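Local structure of putative silent information regulator 2 (Leishmania infantum, 5OL0) at residues E22-A25 / H26-E30; V38-G41 / A42-V46; V232-K235 / S236-R239. The protein probably acts as a zinc-containing, NAD-dependent protein deacetylase of the sirtuin family that removes acetyl groups from lysine side chains and regulates gene expression. All blocks are in the same frame, centred on the assembly; numbering follows the deposited sequence.

Interaction 1: residues E22-A25 / H26-E30; sequences EGLA and HYIRE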
loop_
_atom_site.group_PDB
_atom_site.type_symbol
_atom_site.label_atom_id
_atom_site.label_comp_id
_atom_site.label_asym_id
_atom_site.label_seq_id
_atom_site.Cartn_x
_atom_site.Cartn_y
_atom_site.Cartn_z
ATOM N N GLU A 22 22.329 -7.833 1.353
ATOM C CA GLU A 22 23.149 -8.867 0.726
ATOM C C GLU A 22 22.730 -10.308 1.059
ATOM O O GLU A 22 22.523 -11.140 0.138
ATOM C CB GLU A 22 24.628 -8.672 1.117
ATOM C CG GLU A 22 25.584 -9.698 0.495
ATOM C CD GLU A 22 27.070 -9.345 0.661
ATOM O OE1 GLU A 22 27.440 -8.782 1.716
ATOM O OE2 GLU A 22 27.847 -9.649 -0.271
ATOM N N GLY A 23 22.555 -10.591 2.346
ATOM C CA GLY A 23 22.059 -11.902 2.749
ATOM C C GLY A 23 20.679 -12.250 2.212
ATOM O O GLY A 23 20.408 -13.397 1.819
ATOM N N LEU A 24 19.794 -11.251 2.167
ATOM C CA LEU A 24 18.474 -11.460 1.652
ATOM C C LEU A 24 18.539 -11.839 0.197
ATOM O O LEU A 24 17.821 -12.752 -0.248
ATOM C CB LEU A 24 17.639 -10.163 1.849
ATOM C CG LEU A 24 16.253 -10.168 1.188
ATOM C CD1 LEU A 24 15.474 -11.309 1.713
ATOM C CD2 LEU A 24 15.517 -8.850 1.441
ATOM N N ALA A 25 19.332 -11.095 -0.587
ATOM C CA ALA A 25 19.439 -11.413 -2.015
ATOM C C ALA A 25 19.997 -12.830 -2.232
ATOM O O ALA A 25 19.477 -13.574 -3.085
ATOM C CB ALA A 25 20.326 -10.418 -2.733
ATOM N N HIS A 26 21.057 -13.161 -1.493
ATOM C CA HIS A 26 21.618 -14.550 -1.459
ATOM C C HIS A 26 20.568 -15.569 -1.150
ATOM O O HIS A 26 20.495 -16.611 -1.822
ATOM C CB HIS A 26 22.668 -14.759 -0.352
ATOM C CG HIS A 26 24.076 -14.418 -0.733
ATOM N ND1 HIS A 26 24.852 -15.240 -1.529
ATOM C CD2 HIS A 26 24.888 -13.402 -0.334
ATOM C CE1 HIS A 26 26.062 -14.712 -1.644
ATOM N NE2 HIS A 26 26.110 -13.598 -0.929
ATOM N N TYR A 27 19.768 -15.307 -0.118
ATOM C CA TYR A 27 18.747 -16.269 0.309
ATOM C C TYR A 27 17.726 -16.475 -0.815
ATOM O O TYR A 27 17.383 -17.618 -1.159
ATOM C CB TYR A 27 18.049 -15.800 1.588
ATOM C CG TYR A 27 16.916 -16.691 2.138
ATOM C CD1 TYR A 27 15.581 -16.590 1.631
ATOM C CD2 TYR A 27 17.141 -17.569 3.212
ATOM C CE1 TYR A 27 14.545 -17.400 2.124
ATOM C CE2 TYR A 27 16.087 -18.352 3.759
ATOM C CZ TYR A 27 14.807 -18.270 3.221
ATOM O OH TYR A 27 13.786 -19.049 3.702
ATOM N N ILE A 28 17.250 -15.383 -1.392
ATOM C CA ILE A 28 16.323 -15.466 -2.548
ATOM C C ILE A 28 16.917 -16.295 -3.721
ATOM O O ILE A 28 16.215 -17.145 -4.328
ATOM C CB ILE A 28 15.929 -14.070 -3.040
ATOM C CG1 ILE A 28 14.949 -13.385 -2.024
ATOM C CG2 ILE A 28 15.275 -14.140 -4.393
ATOM C CD1 ILE A 28 14.825 -11.904 -2.269
ATOM N N ARG A 29 18.184 -16.059 -4.024
ATOM C CA ARG A 29 18.819 -16.745 -5.151
ATOM C C ARG A 29 19.159 -18.183 -4.817
ATOM O O ARG A 29 18.695 -19.067 -5.520
ATOM C CB ARG A 29 20.040 -15.996 -5.655
ATOM C CG ARG A 29 19.625 -14.720 -6.389
ATOM C CD ARG A 29 20.807 -13.802 -6.711
ATOM N NE ARG A 29 21.394 -14.077 -8.020
ATOM C CZ ARG A 29 22.294 -13.308 -8.637
ATOM N NH1 ARG A 29 22.756 -12.197 -8.062
ATOM N NH2 ARG A 29 22.750 -13.666 -9.840
ATOM N N GLU A 30 19.880 -18.409 -3.716
ATOM C CA GLU A 30 20.299 -19.736 -3.312
ATOM C C GLU A 30 19.082 -20.651 -3.061
ATOM O O GLU A 30 19.053 -21.815 -3.500
ATOM C CB GLU A 30 21.246 -19.675 -2.120
ATOM C CG GLU A 30 22.630 -19.091 -2.469
ATOM C CD GLU A 30 23.543 -18.866 -1.240
ATOM O OE1 GLU A 30 24.259 -17.819 -1.149
ATOM O OE2 GLU A 30 23.544 -19.751 -0.341
#

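Interaction 2: residues V38-G41 / A42-V46; sequences VLVG and AGASV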
loop_
_atom_site.group_PDB
_atom_site.type_symbol
_atom_site.label_atom_id
_atom_site.label_comp_id
_atom_site.label_asym_id
_atom_site.label_seq_id
_atom_site.Cartn_x
_atom_site.Cartn_y
_atom_site.Cartn_z
ATOM N N VAL A 38 4.606 -9.206 -1.317
ATOM C CA VAL A 38 5.055 -7.858 -1.077
ATOM C C VAL A 38 3.864 -7.105 -0.590
ATOM O O VAL A 38 2.796 -7.118 -1.218
ATOM C CB VAL A 38 5.603 -7.198 -2.364
ATOM C CG1 VAL A 38 6.150 -5.762 -2.077
ATOM C CG2 VAL A 38 6.705 -8.038 -2.951
ATOM N N LEU A 39 4.046 -6.442 0.528
ATOM C CA LEU A 39 3.081 -5.492 1.094
ATOM C C LEU A 39 3.597 -4.070 1.039
ATOM O O LEU A 39 4.764 -3.800 1.384
ATOM C CB LEU A 39 2.836 -5.813 2.576
ATOM C CG LEU A 39 2.563 -7.268 2.891
ATOM C CD1 LEU A 39 2.219 -7.441 4.357
ATOM C CD2 LEU A 39 1.426 -7.827 2.044
ATOM N N VAL A 40 2.715 -3.137 0.693
ATOM C CA VAL A 40 3.097 -1.800 0.393
ATOM C C VAL A 40 2.244 -0.822 1.156
ATOM O O VAL A 40 1.047 -0.989 1.188
ATOM C CB VAL A 40 2.934 -1.522 -1.125
ATOM C CG1 VAL A 40 3.524 -0.160 -1.447
ATOM C CG2 VAL A 40 3.652 -2.554 -1.963
ATOM N N GLY A 41 2.846 0.206 1.757
ATOM C CA GLY A 41 2.081 1.292 2.395
ATOM C C GLY A 41 2.602 2.683 2.045
ATOM O O GLY A 41 3.415 2.822 1.160
ATOM N N ALA A 42 2.215 3.694 2.836
ATOM C CA ALA A 42 2.384 5.106 2.497
ATOM C C ALA A 42 3.878 5.484 2.346
ATOM O O ALA A 42 4.222 6.326 1.520
ATOM C CB ALA A 42 1.741 5.982 3.547
ATOM N N GLY A 43 4.734 4.840 3.121
ATOM C CA GLY A 43 6.190 5.078 3.022
ATOM C C GLY A 43 6.798 4.880 1.639
ATOM O O GLY A 43 7.728 5.589 1.316
ATOM N N ALA A 44 6.245 3.962 0.828
ATOM C CA ALA A 44 6.688 3.645 -0.536
ATOM C C ALA A 44 6.435 4.732 -1.546
ATOM O O ALA A 44 7.038 4.755 -2.613
ATOM C CB ALA A 44 5.972 2.377 -1.017
ATOM N N SER A 45 5.478 5.597 -1.255
ATOM C CA SER A 45 5.074 6.581 -2.245
ATOM C C SER A 45 5.438 8.044 -1.917
ATOM O O SER A 45 5.237 8.921 -2.779
ATOM C CB SER A 45 3.595 6.447 -2.464
ATOM O OG SER A 45 3.378 5.168 -3.016
ATOM N N VAL A 46 6.010 8.280 -0.734
ATOM C CA VAL A 46 6.618 9.590 -0.392
ATOM C C VAL A 46 7.508 10.108 -1.490
ATOM O O VAL A 46 7.365 11.260 -1.930
ATOM C CB VAL A 46 7.490 9.478 0.889
ATOM C CG1 VAL A 46 8.219 10.806 1.232
ATOM C CG2 VAL A 46 6.626 9.029 2.036
#

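Interaction 3: residues V232-K235 / S236-R239; sequences VVPK and SVPR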
loop_
_atom_site.group_PDB
_atom_site.type_symbol
_atom_site.label_atom_id
_atom_site.label_comp_id
_atom_site.label_asym_id
_atom_site.label_seq_id
_atom_site.Cartn_x
_atom_site.Cartn_y
_atom_site.Cartn_z
ATOM N N VAL A 232 -0.060 -14.163 9.253
ATOM C CA VAL A 232 -0.593 -15.488 8.848
ATOM C C VAL A 232 0.400 -16.247 7.926
ATOM O O VAL A 232 0.150 -17.366 7.568
ATOM C CB VAL A 232 -1.991 -15.427 8.187
ATOM C CG1 VAL A 232 -3.082 -14.887 9.150
ATOM C CG2 VAL A 232 -2.001 -14.566 6.952
ATOM N N VAL A 233 1.540 -15.660 7.582
ATOM C CA VAL A 233 2.552 -16.392 6.837
ATOM C C VAL A 233 3.170 -17.435 7.772
ATOM O O VAL A 233 3.132 -17.260 8.981
ATOM C CB VAL A 233 3.645 -15.480 6.249
ATOM C CG1 VAL A 233 2.995 -14.385 5.430
ATOM C CG2 VAL A 233 4.532 -14.886 7.323
ATOM N N PRO A 234 3.782 -18.483 7.218
ATOM C CA PRO A 234 4.393 -19.506 8.091
ATOM C C PRO A 234 5.407 -18.899 9.097
ATOM O O PRO A 234 6.154 -17.964 8.774
ATOM C CB PRO A 234 5.059 -20.450 7.100
ATOM C CG PRO A 234 4.282 -20.285 5.813
ATOM C CD PRO A 234 3.858 -18.841 5.785
ATOM N N LYS A 235 5.427 -19.443 10.308
ATOM C CA LYS A 235 6.292 -18.969 11.403
ATOM C C LYS A 235 7.787 -19.013 11.098
ATOM O O LYS A 235 8.556 -18.322 11.728
ATOM C CB LYS A 235 6.024 -19.748 12.718
ATOM C CG LYS A 235 6.260 -21.274 12.633
ATOM C CD LYS A 235 6.569 -21.986 13.976
ATOM C CE LYS A 235 7.970 -22.610 14.005
ATOM N NZ LYS A 235 8.131 -23.444 15.216
ATOM N N SER A 236 8.178 -19.787 10.108
ATOM C CA SER A 236 9.573 -19.956 9.742
ATOM C C SER A 236 10.025 -19.083 8.583
ATOM O O SER A 236 11.230 -19.037 8.295
ATOM C CB SER A 236 9.774 -21.411 9.312
ATOM O OG SER A 236 8.844 -21.725 8.254
ATOM N N VAL A 237 9.126 -18.395 7.894
ATOM C CA VAL A 237 9.588 -17.647 6.718
ATOM C C VAL A 237 10.102 -16.239 7.075
ATOM O O VAL A 237 9.552 -15.592 7.946
ATOM C CB VAL A 237 8.576 -17.594 5.579
ATOM C CG1 VAL A 237 8.214 -19.018 5.128
ATOM C CG2 VAL A 237 7.409 -16.702 5.904
ATOM N N PRO A 238 11.134 -15.770 6.380
ATOM C CA PRO A 238 11.656 -14.448 6.628
ATOM C C PRO A 238 10.631 -13.339 6.330
ATOM O O PRO A 238 9.807 -13.460 5.365
ATOM C CB PRO A 238 12.867 -14.328 5.702
ATOM C CG PRO A 238 12.768 -15.459 4.755
ATOM C CD PRO A 238 11.896 -16.494 5.352
ATOM N N ARG A 239 10.672 -12.297 7.174
ATOM C CA ARG A 239 9.811 -11.153 7.020
ATOM C C ARG A 239 10.701 -9.919 7.049
ATOM O O ARG A 239 11.378 -9.680 8.021
ATOM C CB ARG A 239 8.723 -11.119 8.089
ATOM C CG ARG A 239 7.925 -12.394 8.242
ATOM C CD ARG A 239 6.695 -12.220 9.131
ATOM N NE ARG A 239 7.089 -11.954 10.512
ATOM C CZ ARG A 239 6.229 -11.818 11.538
ATOM N NH1 ARG A 239 4.913 -11.949 11.393
ATOM N NH2 ARG A 239 6.696 -11.590 12.741
#

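Interaction 1: residues E22-A25 / H26-E30
His-26 takes the first of four i to i+4 backbone bonds that join the two segments of helix 21-30: its N-H points almost straight at Glu-22 O (3.0 Å, 175°). Its ring projects outward beside the Glu-22 side chain, the two running the same way, with carboxylate and imidazole planes 31° apart. Because Glu-22 CG stands opposite its own backbone N (chi1 -179°), its methylene lies 3.9 Å from His-26 CD2. Between the side chains the touch is CG on CD2, which also lies 3.3 Å from Glu-22 O; Glu-22 OE2 stays 4.4 Å from His-26 NE2. The other ring nitrogen, ND1, makes a weak bond to Glu-30 OE1, one turn further on, so the imidazole sits between two acidic residues, which would probably favour its protonated form. Tyr-27 donates its backbone N-H to Gly-23 O, while its ring leads away from the preceding turn. Ile-28 bonds through N to Leu-24 O at 2.9 Å, and its CD1 methyl meets Leu-24 CD1 at 4.1 Å. Arg-29 N makes the last of the four on Ala-25 O, with its aliphatic CG resting near the same oxygen; its NH1 bonds to Tyr-296 O. Glu-30 N continues the pattern to His-26 O. The helix is thus amphipathic: Leu-24 and Ile-28 pack on Leu-213 of strand 213-217, and Leu-24 and Ala-25 on Leu-293 of helix 286-296, where Ala-25 also meets Tyr-296.

Interaction 2: residues V38-G41 / A42-V46
Gly-41 carries the chain from strand 36-40 into a short turn whose residues 42-44 have helical backbone angles, and its carbonyl oxygen accepts the N-H of Ala-44 at 3.1 Å. The bond is fairly direct at hydrogen (153°), but the donor is tilted 35° from the carbonyl plane, consistent with an i to i+3 bond in a short turn. Gly-41 itself remains extended before the helical angles begin at Ala-42, and Ser-45 N continues the turn by bonding to Ala-42 O.

Across this bend Ala-44 CB points back and lies 3.6 Å from Val-40 CG1. That branch reaches it by standing opposite the Val-40 backbone N (chi1 -172°), beside the carbonyl carbon and hence on the side of the turn. Ala-44 CB also lies 3.4 Å from Gly-41 O, lining the same corner with carbon; Val-107 of helix 106-116 packs on it as well.

This strand-to-turn junction is the glycine-rich beginning of the sirtuin Rossmann-type nucleotide site. Ser-45 OG bonds to both Asp-129, a probable NAD-binding residue, and His-108, while Asn-127 donates weakly to Gly-41 O. A small apolar contact therefore sits within a polar network that probably helps to shape the cofactor pocket.

Interaction 3: residues V232-K235 / S236-R239
Val-233 and Val-237 face one another across a tight reversal, their CG2 methyls 3.7 Å apart and their side chains at a slant. In each valine CG2 lies between the backbone N and the carbonyl carbon, with CG1 opposite the carbonyl (chi1 -54° and -58°), and these matching rotations turn one methyl of each into the mouth of the turn. Pro-234 offers the face of its ring: its CB approaches the other branch of Val-237, CG1, at 4.0 Å. Val-237 CG1 thus sits on the proline ring, while CG2 touches both Val-233 CG2 and Pro-234 O. Arg-239 comes in roughly at right angles to the Val-237 methyl, crossing Val-233 so that its CD methylene lies 3.9 Å from Val-233 CG2. Only the aliphatic part of the arginine takes part; the guanidinium group continues past the valine.

The backbone fold behind this packing is a type I beta turn from Pro-234 to Val-237, with Lys-235 and Ser-236 at its corners. Val-237 N donates to Pro-234 O at 3.1 Å, nearly straight at hydrogen (169°), although the donor stands well above the carbonyl plane. Pro-234 O also receives Arg-278 NH1, which bonds to Val-237 O too, so one arginine ties both ends of the turn together.

The chemistry divides along Arg-239. Its CD methylene adds to the contact at Val-233, while its charged end forms a salt bridge to Asp-279 and bonds to the carbonyls of Pro-230 and Leu-251, with Phe-252 as a cation-pi partner. Several partners thus fix the rotation of the guanidinium, and the acidic Asp-279 probably offsets the close approach of Arg-278. The turn delivers the chain into strand 239-242 with its first side chain already fastened on both its apolar and polar parts.

Overall arrangement
The three local contacts sit at different places around one parallel Rossmann-type sheet. Interaction 1 and interaction 3 lie on the same side of the chain's centre, 16 Å apart between centres, and touch where Tyr-27 OH packs 3.6 Å from Pro-238 CD. Interaction 2 is nearly central in the chain; its nearest atoms are about 9 Å from interaction 1 and about 7 Å from interaction 3. It is also the one that borders the probable NAD site, with Gly-43 about 4 Å from Gly-218, a probable NAD-binding residue. Arg-239 of interaction 3 remains about 10 Å from Thr-219, and Leu-24 of interaction 1 about 12 Å from Cys-286, between side chains.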